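Local coordinates for LacI family sugar-binding transcriptional regulator (Enterococcus faecalis V583, PDB 4RK0), which binds a ribose molecule in its sugar-binding core and, as a LacI-family member, probably acts as a DNA-binding transcriptional regulator, at residues 189-194 against 224-229; 203-208 against 269-274. All blocks are in the same frame, centred on the assembly; numbering follows the deposited sequence.

Contact 1 (189-194 against 224-229); sequences IAFGLY and PPLTTI
Tyr194 and Leu226 meet where helix 187-199 faces the loop leading into strand 228-230, in the periplasmic-binding-protein-like core of this LacI-family regulator. The phenol reaches across to the loop, and its OH donates a short hydrogen bond of 2.6 Å to the carbonyl O of Pro224. That oxygen lies at the ring edge, in the plane of the phenol, whereas the hydroxyl stands 28° off the carbonyl plane, with a C=O...O angle of 148°. Pro224, preceded by a cis peptide bond, also crosses the phenol at an angle, its CD 3.7 Å from Tyr194 CE2. Leu226 points at the helix between Tyr194 on one hand and Ala190 and Phe191 on the other. Its CG is anti to the backbone N (chi1 175°), which sends the two methyls toward the helix: CD1 packs obliquely against the phenol, 4.0 Å from Tyr194 CE1, while CD2 points to Ala190 and Phe191. Ile210 of strand 209-211 touches both Tyr194 and Leu226, and Phe191 also packs on Met218 of the second subunit. Leu226 CD2 sits 3.7 Å from Ala190 CB and equally far from Phe191 CE1, so a single methyl meets two successive residues of the helix.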
ATOM      1  N   ILE A 189       4.237   1.590  12.760  1.00 24.53           N
ATOM      2  CA  ILE A 189       4.568   1.213  14.139  1.00 25.16           C
ATOM      3  C   ILE A 189       3.365   1.329  15.079  1.00 25.37           C
ATOM      4  O   ILE A 189       3.160   0.463  15.943  1.00 27.65           O
ATOM      5  CB  ILE A 189       5.716   2.054  14.703  1.00 23.60           C
ATOM      6  CG1 ILE A 189       6.993   1.645  13.985  1.00 24.41           C
ATOM      7  CG2 ILE A 189       5.863   1.851  16.202  1.00 29.88           C
ATOM      8  CD1 ILE A 189       8.243   2.420  14.386  1.00 25.60           C
ATOM      9  N   ALA A 190       2.644   2.445  14.988  1.00 26.23           N
ATOM     10  CA  ALA A 190       1.478   2.676  15.807  1.00 29.47           C
ATOM     11  C   ALA A 190       0.423   1.568  15.631  1.00 26.15           C
ATOM     12  O   ALA A 190      -0.211   1.142  16.609  1.00 24.23           O
ATOM     13  CB  ALA A 190       0.832   4.003  15.440  1.00 29.09           C
ATOM     14  N   PHE A 191       0.202   1.161  14.394  1.00 23.91           N
ATOM     15  CA  PHE A 191      -0.753   0.058  14.160  1.00 25.42           C
ATOM     16  C   PHE A 191      -0.301  -1.218  14.853  1.00 21.60           C
ATOM     17  O   PHE A 191      -1.127  -1.996  15.398  1.00 24.64           O
ATOM     18  CB  PHE A 191      -1.024  -0.196  12.675  1.00 25.32           C
ATOM     19  CG  PHE A 191      -1.526   1.004  11.925  1.00 27.44           C
ATOM     20  CD1 PHE A 191      -2.265   2.007  12.565  1.00 23.06           C
ATOM     21  CD2 PHE A 191      -1.237   1.141  10.578  1.00 24.00           C
ATOM     22  CE1 PHE A 191      -2.703   3.126  11.874  1.00 24.44           C
ATOM     23  CE2 PHE A 191      -1.663   2.259   9.891  1.00 24.36           C
ATOM     24  CZ  PHE A 191      -2.398   3.248  10.544  1.00 22.65           C
ATOM     25  N   GLY A 192       0.997  -1.426  14.906  1.00 23.46           N
ATOM     26  CA  GLY A 192       1.562  -2.598  15.579  1.00 26.70           C
ATOM     27  C   GLY A 192       1.322  -2.561  17.062  1.00 30.47           C
ATOM     28  O   GLY A 192       0.943  -3.560  17.660  1.00 24.31           O
ATOM     29  N   LEU A 193       1.566  -1.395  17.648  1.00 24.44           N
ATOM     30  CA  LEU A 193       1.205  -1.100  19.037  1.00 21.41           C
ATOM     31  C   LEU A 193      -0.235  -1.397  19.362  1.00 23.73           C
ATOM     32  O   LEU A 193      -0.523  -2.085  20.373  1.00 24.69           O
ATOM     33  CB  LEU A 193       1.538   0.356  19.391  1.00 26.89           C
ATOM     34  CG  LEU A 193       3.018   0.755  19.266  1.00 27.54           C
ATOM     35  CD1 LEU A 193       3.199   2.242  19.540  1.00 31.37           C
ATOM     36  CD2 LEU A 193       3.855  -0.032  20.222  1.00 26.32           C
ATOM     37  N   TYR A 194      -1.131  -0.879  18.541  1.00 23.78           N
ATOM     38  CA  TYR A 194      -2.572  -1.157  18.700  1.00 27.27           C
ATOM     39  C   TYR A 194      -2.825  -2.664  18.844  1.00 31.77           C
ATOM     40  O   TYR A 194      -3.510  -3.092  19.766  1.00 31.68           O
ATOM     41  CB  TYR A 194      -3.384  -0.660  17.511  1.00 27.90           C
ATOM     42  CG  TYR A 194      -3.885   0.770  17.562  1.00 23.58           C
ATOM     43  CD1 TYR A 194      -3.061   1.824  17.970  1.00 28.95           C
ATOM     44  CD2 TYR A 194      -5.168   1.082  17.114  1.00 22.29           C
ATOM     45  CE1 TYR A 194      -3.531   3.134  18.009  1.00 24.67           C
ATOM     46  CE2 TYR A 194      -5.646   2.379  17.129  1.00 25.32           C
ATOM     47  CZ  TYR A 194      -4.825   3.418  17.574  1.00 24.41           C
ATOM     48  OH  TYR A 194      -5.366   4.694  17.567  1.00 25.23           O
ATOM     49  N   PRO A 224      -9.065   3.188  18.515  1.00 27.02           N
ATOM     50  CA  PRO A 224      -9.711   4.400  18.035  1.00 28.89           C
ATOM     51  C   PRO A 224      -8.956   5.089  16.886  1.00 25.75           C
ATOM     52  O   PRO A 224      -7.788   4.785  16.679  1.00 28.56           O
ATOM     53  CB  PRO A 224      -9.690   5.295  19.281  1.00 29.59           C
ATOM     54  CG  PRO A 224      -8.408   4.913  19.932  1.00 28.50           C
ATOM     55  CD  PRO A 224      -8.185   3.438  19.666  1.00 30.68           C
ATOM     56  N   PRO A 225      -9.606   6.037  16.170  1.00 26.17           N
ATOM     57  CA  PRO A 225      -8.897   6.742  15.113  1.00 23.89           C
ATOM     58  C   PRO A 225      -7.628   7.399  15.674  1.00 26.53           C
ATOM     59  O   PRO A 225      -7.649   7.960  16.794  1.00 26.79           O
ATOM     60  CB  PRO A 225      -9.909   7.743  14.590  1.00 33.04           C
ATOM     61  CG  PRO A 225     -11.224   7.095  14.871  1.00 30.23           C
ATOM     62  CD  PRO A 225     -11.064   6.268  16.099  1.00 30.93           C
ATOM     63  N   LEU A 226      -6.559   7.297  14.891  1.00 27.03           N
ATOM     64  CA  LEU A 226      -5.186   7.596  15.348  1.00 26.30           C
ATOM     65  C   LEU A 226      -4.820   9.079  15.118  1.00 23.76           C
ATOM     66  O   LEU A 226      -4.875   9.613  13.986  1.00 25.23           O
ATOM     67  CB  LEU A 226      -4.174   6.668  14.644  1.00 25.62           C
ATOM     68  CG  LEU A 226      -2.698   6.920  14.914  1.00 23.12           C
ATOM     69  CD1 LEU A 226      -2.366   6.647  16.381  1.00 19.04           C
ATOM     70  CD2 LEU A 226      -1.854   6.051  13.990  1.00 26.90           C
ATOM     71  N   THR A 227      -4.449   9.703  16.231  1.00 29.18           N
ATOM     72  CA  THR A 227      -3.900  11.042  16.296  1.00 22.89           C
ATOM     73  C   THR A 227      -2.510  10.923  15.769  1.00 27.64           C
ATOM     74  O   THR A 227      -1.767  10.000  16.164  1.00 24.44           O
ATOM     75  CB  THR A 227      -3.903  11.549  17.749  1.00 25.57           C
ATOM     76  OG1 THR A 227      -5.253  11.743  18.186  1.00 27.77           O
ATOM     77  CG2 THR A 227      -3.131  12.887  17.894  1.00 26.11           C
ATOM     78  N   THR A 228      -2.133  11.844  14.890  1.00 22.62           N
ATOM     79  CA  THR A 228      -0.904  11.684  14.135  1.00 19.38           C
ATOM     80  C   THR A 228      -0.397  13.016  13.582  1.00 26.39           C
ATOM     81  O   THR A 228      -1.075  14.026  13.665  1.00 31.42           O
ATOM     82  CB  THR A 228      -1.153  10.700  12.966  1.00 24.04           C
ATOM     83  OG1 THR A 228       0.098  10.329  12.424  1.00 24.17           O
ATOM     84  CG2 THR A 228      -2.061  11.288  11.885  1.00 25.15           C
ATOM     85  N   ILE A 229       0.819  13.007  13.074  1.00 28.68           N
ATOM     86  CA  ILE A 229       1.387  14.152  12.371  1.00 18.30           C
ATOM     87  C   ILE A 229       1.265  13.911  10.908  1.00 22.27           C
ATOM     88  O   ILE A 229       1.764  12.904  10.421  1.00 26.82           O
ATOM     89  CB  ILE A 229       2.883  14.316  12.712  1.00 24.12           C
ATOM     90  CG1 ILE A 229       3.075  14.568  14.190  1.00 22.75           C
ATOM     91  CG2 ILE A 229       3.472  15.473  11.892  1.00 36.54           C
ATOM     92  CD1 ILE A 229       2.192  15.615  14.822  1.00 29.47           C
TER

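Contact 2 (203-208 against 269-274); sequences KIPEDY and STAPLK
The chain at Pro205 passes close to that at Thr270, their CA atoms 5.0 Å apart, and neither segment is regular helix or strand there. A cis peptide bond joins Ile204 to Pro205, and the 203-208 loop then turns back on itself: Lys203 O accepts from both Asp207 N, at 2.8 Å, and Tyr208 N, at 3.1 Å. The turn is closed a second time by the carboxylate of Asp207, whose OD2 takes a nearly straight bond from Lys203 N (2.7 Å, 174° at the hydrogen), met on its anti side and 30° out of the carboxylate plane. No hydrogen bond links the two segments, and the contact rests on apolar groups, laid mostly against backbone. The Pro205 ring leads: its CB lies 3.6 Å from both Ser269 O and Thr270 C, while CG reaches the methyl of Ala271, CG to CB 3.8 Å. This is the outer end of the domain that holds the parallel sheet of strands 127-132, 154-159, 181-184 and 209-211, where the loop entering strand 209-211 meets the C-terminal tail. Ile204 adds its CG2 branch, which is anti to the backbone N and approaches Ser269 O to 3.6 Å, and its side chain also touches Tyr194 and Leu197 of helix 187-199. Several polar atoms of the tail are bonded outside the contact. Ser269 OG is hydrogen-bonded to Ile210 O, and Thr270 OG1 to His119 NE2 and Gln123 NE2, while Ala271 N, beside the Pro205 ring, bonds to Ser209 OG.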
ATOM      1  N   LYS A 203      -6.244  -0.697  26.964  1.00 32.60           N
ATOM      2  CA  LYS A 203      -7.080   0.202  26.227  1.00 27.36           C
ATOM      3  C   LYS A 203      -6.335   1.457  25.734  1.00 24.78           C
ATOM      4  O   LYS A 203      -5.438   1.940  26.391  1.00 32.39           O
ATOM      5  CB  LYS A 203      -8.257   0.638  27.083  1.00 43.31           C
ATOM      6  CG  LYS A 203      -9.281  -0.445  27.392  1.00 52.60           C
ATOM      7  CD  LYS A 203     -10.480   0.173  28.109  1.00 58.76           C
ATOM      8  CE  LYS A 203     -11.532  -0.841  28.531  1.00 90.47           C
ATOM      9  NZ  LYS A 203     -11.303  -1.326  29.918  1.00 86.60           N
ATOM     10  N   ILE A 204      -6.756   1.950  24.584  1.00 27.14           N
ATOM     11  CA  ILE A 204      -6.287   3.212  24.031  1.00 29.48           C
ATOM     12  C   ILE A 204      -7.515   4.100  23.846  1.00 37.85           C
ATOM     13  O   ILE A 204      -8.418   3.736  23.085  1.00 27.36           O
ATOM     14  CB  ILE A 204      -5.613   2.978  22.661  1.00 28.51           C
ATOM     15  CG1 ILE A 204      -4.409   2.054  22.780  1.00 33.24           C
ATOM     16  CG2 ILE A 204      -5.282   4.309  21.979  1.00 29.62           C
ATOM     17  CD1 ILE A 204      -4.099   1.307  21.484  1.00 41.18           C
ATOM     18  N   PRO A 205      -7.573   5.285  24.464  1.00 34.61           N
ATOM     19  CA  PRO A 205      -6.461   5.945  25.189  1.00 28.57           C
ATOM     20  C   PRO A 205      -6.523   5.774  26.696  1.00 39.93           C
ATOM     21  O   PRO A 205      -5.728   6.398  27.404  1.00 34.51           O
ATOM     22  CB  PRO A 205      -6.691   7.411  24.848  1.00 28.19           C
ATOM     23  CG  PRO A 205      -8.184   7.531  24.762  1.00 30.60           C
ATOM     24  CD  PRO A 205      -8.639   6.248  24.133  1.00 31.04           C
ATOM     25  N   GLU A 206      -7.443   4.945  27.199  1.00 30.59           N
ATOM     26  CA  GLU A 206      -7.615   4.823  28.659  1.00 36.57           C
ATOM     27  C   GLU A 206      -6.362   4.338  29.372  1.00 42.68           C
ATOM     28  O   GLU A 206      -6.068   4.831  30.471  1.00 33.98           O
ATOM     29  CB  GLU A 206      -8.795   3.914  29.046  1.00 36.41           C
ATOM     30  CG  GLU A 206     -10.160   4.513  28.777  1.00 41.07           C
ATOM     31  CD  GLU A 206     -10.579   4.458  27.311  1.00 47.14           C
ATOM     32  OE1 GLU A 206      -9.872   3.843  26.472  1.00 38.57           O
ATOM     33  OE2 GLU A 206     -11.637   5.039  26.997  1.00 57.38           O
ATOM     34  N   ASP A 207      -5.655   3.360  28.797  1.00 27.97           N
ATOM     35  CA  ASP A 207      -4.389   2.895  29.368  1.00 32.83           C
ATOM     36  C   ASP A 207      -3.166   3.568  28.748  1.00 43.14           C
ATOM     37  O   ASP A 207      -2.224   3.898  29.461  1.00 29.68           O
ATOM     38  CB  ASP A 207      -4.236   1.379  29.246  1.00 34.53           C
ATOM     39  CG  ASP A 207      -5.270   0.633  30.064  1.00 56.84           C
ATOM     40  OD1 ASP A 207      -5.597   1.111  31.164  1.00 40.63           O
ATOM     41  OD2 ASP A 207      -5.781  -0.410  29.604  1.00 33.83           O
ATOM     42  N   TYR A 208      -3.162   3.724  27.422  1.00 30.92           N
ATOM     43  CA  TYR A 208      -2.056   4.381  26.745  1.00 30.65           C
ATOM     44  C   TYR A 208      -2.560   5.338  25.706  1.00 33.20           C
ATOM     45  O   TYR A 208      -3.456   5.016  24.951  1.00 33.46           O
ATOM     46  CB  TYR A 208      -1.151   3.385  26.058  1.00 30.32           C
ATOM     47  CG  TYR A 208      -0.409   2.479  26.986  1.00 31.87           C
ATOM     48  CD1 TYR A 208      -0.960   1.271  27.385  1.00 35.14           C
ATOM     49  CD2 TYR A 208       0.855   2.811  27.461  1.00 29.05           C
ATOM     50  CE1 TYR A 208      -0.283   0.426  28.249  1.00 34.43           C
ATOM     51  CE2 TYR A 208       1.545   1.959  28.310  1.00 36.41           C
ATOM     52  CZ  TYR A 208       0.972   0.757  28.689  1.00 33.89           C
ATOM     53  OH  TYR A 208       1.631  -0.098  29.538  1.00 42.66           O
ATOM     54  N   SER A 269      -6.956   8.903  19.802  1.00 25.69           N
ATOM     55  CA  SER A 269      -6.037   7.949  20.425  1.00 27.42           C
ATOM     56  C   SER A 269      -5.214   8.506  21.599  1.00 32.91           C
ATOM     57  O   SER A 269      -4.399   7.810  22.147  1.00 23.31           O
ATOM     58  CB  SER A 269      -5.115   7.356  19.342  1.00 26.07           C
ATOM     59  OG  SER A 269      -4.200   8.320  18.863  1.00 24.18           O
ATOM     60  N   THR A 270      -5.434   9.760  21.958  1.00 30.45           N
ATOM     61  CA  THR A 270      -4.878  10.305  23.195  1.00 24.44           C
ATOM     62  C   THR A 270      -5.945  10.856  24.114  1.00 31.26           C
ATOM     63  O   THR A 270      -7.033  11.217  23.679  1.00 32.40           O
ATOM     64  CB  THR A 270      -3.863  11.444  22.901  1.00 26.88           C
ATOM     65  OG1 THR A 270      -4.552  12.612  22.425  1.00 30.15           O
ATOM     66  CG2 THR A 270      -2.841  11.005  21.857  1.00 32.85           C
ATOM     67  N   ALA A 271      -5.607  10.948  25.397  1.00 31.76           N
ATOM     68  CA  ALA A 271      -6.477  11.559  26.363  1.00 24.37           C
ATOM     69  C   ALA A 271      -5.685  12.171  27.517  1.00 31.56           C
ATOM     70  O   ALA A 271      -4.570  11.745  27.807  1.00 28.39           O
ATOM     71  CB  ALA A 271      -7.499  10.543  26.906  1.00 38.41           C
ATOM     72  N   PRO A 272      -6.273  13.170  28.195  1.00 32.62           N
ATOM     73  CA  PRO A 272      -5.503  13.763  29.299  1.00 32.04           C
ATOM     74  C   PRO A 272      -5.253  12.776  30.400  1.00 31.66           C
ATOM     75  O   PRO A 272      -6.139  11.998  30.779  1.00 38.37           O
ATOM     76  CB  PRO A 272      -6.362  14.958  29.763  1.00 37.66           C
ATOM     77  CG  PRO A 272      -7.379  15.183  28.714  1.00 41.51           C
ATOM     78  CD  PRO A 272      -7.483  13.940  27.864  1.00 35.36           C
ATOM     79  N   LEU A 273      -4.037  12.763  30.917  1.00 31.94           N
ATOM     80  CA  LEU A 273      -3.749  11.900  32.056  1.00 42.22           C
ATOM     81  C   LEU A 273      -4.590  12.364  33.241  1.00 58.99           C
ATOM     82  O   LEU A 273      -4.566  13.548  33.598  1.00 45.82           O
ATOM     83  CB  LEU A 273      -2.277  11.941  32.445  1.00 35.68           C
ATOM     84  CG  LEU A 273      -1.480  10.641  32.547  1.00 59.80           C
ATOM     85  CD1 LEU A 273      -0.387  10.859  33.581  1.00 55.43           C
ATOM     86  CD2 LEU A 273      -2.329   9.419  32.888  1.00 49.17           C
ATOM     87  N   LYS A 274      -5.330  11.425  33.828  1.00 61.45           N
ATOM     88  CA  LYS A 274      -6.305  11.718  34.879  1.00116.90           C
ATOM     89  C   LYS A 274      -5.756  11.296  36.235  1.00 91.86           C
ATOM     90  O   LYS A 274      -4.552  11.085  36.384  1.00 72.53           O
ATOM     91  CB  LYS A 274      -7.626  10.990  34.593  1.00 68.91           C
TER

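How the contacts relate
The two contacts lie about 12 Å apart, centre to centre, and their segments alternate in sequence: 189-194, 203-208, 224-229, then 269-274. Helix 187-199 supplies one side of contact 1 and is touched by contact 2 through Ile204, Tyr208 and Ser269; strand 209-211, an edge of the parallel sheet, lies against both, while 224-229 leads into an edge strand of the mixed sheet. They also meet directly: Ser269 OG probably accepts a hydrogen bond from Thr227 N, at 3.0 Å, and Ser269 CB packs against Tyr194 OH. Through Ser269 the tail after strand 257-265 reaches the helix and 224-229, and through contact 2 the 203-208 loop. In contact 1 the side chain of Phe191 is about 9 Å from the bound ribose.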